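Local coordinates for protein diaminopimelate decarboxylase (Phaeodactylum tricornutum, PDB 7JPJ) that probably catalyses the pyridoxal-phosphate-dependent decarboxylation of diaminopimelate to lysine, and works as an obligate dimer, at residues F47-A58 against E273-L284. Sequence-based numbering, arbitrary orientation.
With SO4 (sulfate ion), chain D.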
# COMPACT_ATOMS: atom_id res chain seq x y z
N PHE A 47 28.42 -11.01 -12.96
CA PHE A 47 27.85 -12.30 -12.62
C PHE A 47 28.52 -13.40 -13.43
O PHE A 47 28.68 -13.26 -14.65
CB PHE A 47 26.34 -12.30 -12.88
CG PHE A 47 25.59 -13.39 -12.18
CD1 PHE A 47 25.48 -14.65 -12.74
CD2 PHE A 47 24.97 -13.15 -10.96
CE1 PHE A 47 24.78 -15.66 -12.09
CE2 PHE A 47 24.28 -14.15 -10.31
CZ PHE A 47 24.18 -15.41 -10.88
N PRO A 48 28.94 -14.50 -12.80
CA PRO A 48 29.59 -15.58 -13.56
C PRO A 48 28.65 -16.18 -14.59
O PRO A 48 27.52 -16.57 -14.28
CB PRO A 48 29.96 -16.60 -12.47
CG PRO A 48 29.97 -15.81 -11.20
CD PRO A 48 28.91 -14.77 -11.36
N ASN A 49 29.12 -16.25 -15.84
CA ASN A 49 28.34 -16.80 -16.94
C ASN A 49 29.24 -17.66 -17.81
O ASN A 49 30.46 -17.45 -17.88
CB ASN A 49 27.68 -15.70 -17.78
CG ASN A 49 28.69 -14.81 -18.48
OD1 ASN A 49 28.85 -14.89 -19.69
ND2 ASN A 49 29.36 -13.96 -17.71
N ALA A 50 28.64 -18.63 -18.49
CA ALA A 50 29.39 -19.56 -19.33
C ALA A 50 29.52 -19.06 -20.76
O ALA A 50 30.62 -19.02 -21.32
CB ALA A 50 28.75 -20.94 -19.30
N TYR A 51 28.40 -18.66 -21.38
CA TYR A 51 28.38 -18.31 -22.79
C TYR A 51 27.67 -16.98 -23.04
O TYR A 51 27.14 -16.76 -24.13
CB TYR A 51 27.72 -19.42 -23.61
CG TYR A 51 28.24 -20.80 -23.26
CD1 TYR A 51 29.51 -21.20 -23.66
CD2 TYR A 51 27.47 -21.70 -22.54
CE1 TYR A 51 29.99 -22.45 -23.35
CE2 TYR A 51 27.94 -22.96 -22.22
CZ TYR A 51 29.21 -23.33 -22.63
OH TYR A 51 29.70 -24.57 -22.32
N GLY A 52 27.66 -16.09 -22.05
CA GLY A 52 27.05 -14.79 -22.23
C GLY A 52 26.02 -14.43 -21.18
O GLY A 52 25.24 -15.29 -20.74
N LEU A 53 25.99 -13.16 -20.78
CA LEU A 53 25.12 -12.69 -19.71
C LEU A 53 24.40 -11.42 -20.14
O LEU A 53 24.96 -10.58 -20.85
CB LEU A 53 25.92 -12.41 -18.43
CG LEU A 53 25.24 -11.59 -17.33
CD1 LEU A 53 24.22 -12.44 -16.57
CD2 LEU A 53 26.26 -10.99 -16.38
N THR A 54 23.14 -11.30 -19.72
CA THR A 54 22.36 -10.07 -19.85
C THR A 54 21.71 -9.77 -18.52
O THR A 54 21.07 -10.64 -17.93
CB THR A 54 21.29 -10.20 -20.94
OG1 THR A 54 21.89 -10.62 -22.17
CG2 THR A 54 20.60 -8.85 -21.15
N VAL A 55 21.87 -8.54 -18.04
CA VAL A 55 21.27 -8.09 -16.79
C VAL A 55 20.06 -7.23 -17.13
O VAL A 55 20.18 -6.23 -17.84
CB VAL A 55 22.27 -7.32 -15.92
CG1 VAL A 55 21.59 -6.79 -14.67
CG2 VAL A 55 23.45 -8.21 -15.56
N ARG A 56 18.90 -7.61 -16.61
CA ARG A 56 17.66 -6.85 -16.78
C ARG A 56 17.27 -6.24 -15.44
O ARG A 56 17.22 -6.93 -14.43
CB ARG A 56 16.53 -7.74 -17.30
CG ARG A 56 16.90 -8.59 -18.50
CD ARG A 56 15.67 -8.98 -19.30
NE ARG A 56 15.59 -8.26 -20.56
CZ ARG A 56 15.81 -8.82 -21.75
NH1 ARG A 56 16.10 -10.10 -21.84
NH2 ARG A 56 15.72 -8.09 -22.85
N TYR A 57 16.98 -4.94 -15.45
CA TYR A 57 16.49 -4.27 -14.25
C TYR A 57 14.98 -4.46 -14.15
O TYR A 57 14.24 -4.10 -15.08
CB TYR A 57 16.85 -2.79 -14.28
CG TYR A 57 16.20 -1.97 -13.17
CD1 TYR A 57 16.16 -2.44 -11.86
CD2 TYR A 57 15.64 -0.73 -13.44
CE1 TYR A 57 15.58 -1.70 -10.85
CE2 TYR A 57 15.05 0.01 -12.43
CZ TYR A 57 15.02 -0.48 -11.15
OH TYR A 57 14.44 0.27 -10.15
N ALA A 58 14.53 -5.01 -13.03
CA ALA A 58 13.10 -5.15 -12.74
C ALA A 58 12.58 -3.80 -12.28
O ALA A 58 12.54 -3.51 -11.08
CB ALA A 58 12.87 -6.24 -11.70
N GLU A 273 25.14 -23.85 -26.43
CA GLU A 273 25.67 -22.84 -25.52
C GLU A 273 24.63 -21.73 -25.39
O GLU A 273 24.39 -20.98 -26.35
CB GLU A 273 27.01 -22.32 -26.02
CG GLU A 273 28.05 -23.42 -26.19
CD GLU A 273 29.39 -22.90 -26.68
OE1 GLU A 273 29.55 -21.67 -26.84
OE2 GLU A 273 30.30 -23.73 -26.92
N LEU A 274 24.03 -21.61 -24.21
CA LEU A 274 22.87 -20.76 -24.01
C LEU A 274 23.26 -19.43 -23.37
O LEU A 274 24.11 -19.39 -22.47
CB LEU A 274 21.83 -21.45 -23.12
CG LEU A 274 21.16 -22.72 -23.64
CD1 LEU A 274 20.19 -23.26 -22.60
CD2 LEU A 274 20.45 -22.48 -24.96
N GLN A 275 22.64 -18.36 -23.84
CA GLN A 275 22.76 -17.06 -23.18
C GLN A 275 22.00 -17.07 -21.87
O GLN A 275 20.91 -17.65 -21.77
CB GLN A 275 22.23 -15.96 -24.09
CG GLN A 275 22.19 -14.58 -23.45
CD GLN A 275 23.41 -13.76 -23.79
OE1 GLN A 275 24.47 -14.31 -24.09
NE2 GLN A 275 23.28 -12.44 -23.73
N MET A 276 22.57 -16.44 -20.84
CA MET A 276 21.93 -16.35 -19.53
C MET A 276 21.40 -14.94 -19.30
O MET A 276 21.96 -13.95 -19.77
CB MET A 276 22.91 -16.71 -18.41
CG MET A 276 22.22 -17.11 -17.11
SD MET A 276 23.31 -17.26 -15.68
CE MET A 276 24.67 -16.20 -16.16
N GLU A 277 20.30 -14.87 -18.55
CA GLU A 277 19.70 -13.60 -18.16
C GLU A 277 19.36 -13.63 -16.68
O GLU A 277 18.96 -14.66 -16.14
CB GLU A 277 18.43 -13.30 -18.96
CG GLU A 277 18.68 -13.03 -20.43
CD GLU A 277 17.42 -12.62 -21.15
OE1 GLU A 277 16.34 -12.60 -20.51
OE2 GLU A 277 17.49 -12.31 -22.36
N ILE A 278 19.52 -12.48 -16.03
CA ILE A 278 19.14 -12.30 -14.64
C ILE A 278 18.29 -11.04 -14.53
O ILE A 278 18.50 -10.06 -15.25
CB ILE A 278 20.37 -12.21 -13.71
CG1 ILE A 278 21.26 -11.02 -14.08
CG2 ILE A 278 21.17 -13.51 -13.77
CD1 ILE A 278 22.44 -10.84 -13.16
N GLU A 279 17.31 -11.07 -13.64
CA GLU A 279 16.33 -9.99 -13.49
C GLU A 279 16.31 -9.46 -12.07
O GLU A 279 15.29 -9.56 -11.37
CB GLU A 279 14.94 -10.48 -13.90
CG GLU A 279 14.63 -10.34 -15.39
CD GLU A 279 13.30 -10.97 -15.77
OE1 GLU A 279 13.13 -11.38 -16.95
OE2 GLU A 279 12.41 -11.06 -14.90
N PRO A 280 17.41 -8.86 -11.60
CA PRO A 280 17.44 -8.36 -10.22
C PRO A 280 16.67 -7.05 -10.09
O PRO A 280 16.80 -6.15 -10.93
CB PRO A 280 18.94 -8.16 -9.95
CG PRO A 280 19.50 -7.84 -11.27
CD PRO A 280 18.70 -8.62 -12.28
N GLY A 281 15.87 -6.95 -9.05
CA GLY A 281 15.20 -5.71 -8.72
C GLY A 281 15.73 -5.13 -7.43
O GLY A 281 16.33 -4.05 -7.42
N THR A 282 15.52 -5.86 -6.33
CA THR A 282 16.03 -5.43 -5.04
C THR A 282 17.54 -5.23 -5.07
O THR A 282 18.05 -4.20 -4.63
CB THR A 282 15.65 -6.47 -3.97
OG1 THR A 282 14.22 -6.63 -3.95
CG2 THR A 282 16.12 -6.03 -2.60
N TYR A 283 18.27 -6.20 -5.63
CA TYR A 283 19.73 -6.17 -5.58
C TYR A 283 20.32 -4.94 -6.25
O TYR A 283 21.47 -4.59 -5.96
CB TYR A 283 20.30 -7.44 -6.23
CG TYR A 283 21.67 -7.83 -5.71
CD1 TYR A 283 21.80 -8.67 -4.62
CD2 TYR A 283 22.83 -7.36 -6.32
CE1 TYR A 283 23.05 -9.04 -4.14
CE2 TYR A 283 24.08 -7.72 -5.85
CZ TYR A 283 24.18 -8.56 -4.76
OH TYR A 283 25.43 -8.92 -4.29
N LEU A 284 19.57 -4.27 -7.13
CA LEU A 284 20.12 -3.15 -7.87
C LEU A 284 19.85 -1.80 -7.21
O LEU A 284 20.68 -0.88 -7.35
CB LEU A 284 19.57 -3.14 -9.29
CG LEU A 284 20.28 -4.00 -10.33
CD1 LEU A 284 19.39 -4.19 -11.54
CD2 LEU A 284 21.60 -3.36 -10.74
S SO4 D . 13.50 -8.96 -6.75
O1 SO4 D . 13.73 -8.97 -5.31
O2 SO4 D . 14.72 -9.35 -7.44
O3 SO4 D . 13.10 -7.62 -7.18
O4 SO4 D . 12.42 -9.90 -7.07
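Arg56 NH1 faces both carboxylate oxygens of Glu277, making a salt bridge with OE2 at 2.7 Å while OE1 lies in the guanidinium plane at its edge. The arginine chain, bent at chi3 (108°), brings NH1 to the extended glutamate. On the same sheet face, the Gln275 side chain crosses Thr54 at about a right angle, and NE2 donates to OG1 (2.8 Å), which lies 23° out of the amide plane. Backbone bonds running from Met276 N to Gly52 O through Arg56 N to Ile278 O establish the parallel pairing; the last is nearly straight at 170°. The other face is apolar: Met276 CE lies 3.8 Å from Phe47 CD1, and Ile278 CD1 reaches Val55 CG2 (3.7 Å). Helix 252-270 adds Phe263 against Met276. Beyond the paired strands, Glu273 CB sits over the Tyr51 ring, 3.5 Å from its centroid, and the carboxylate is stacked on the ring, the two planes 17° apart. With a serine at Tyr51, Glu273 would probably lose this flat support and be freer to turn. Past Pro280, Gly281 N, Thr282 N and Thr282 OG1 bind the sulfate with Gly238 N and Tyr395 OH, consistent with a cofactor-phosphate pocket; Lys60, the predicted attachment lysine, carries no cofactor here. With 77-80 beside 53-58 and 232-234 beside 275-278, this pair is the seam where first and last strands close the TIM barrel of fold type III pyridoxal-phosphate decarboxylases.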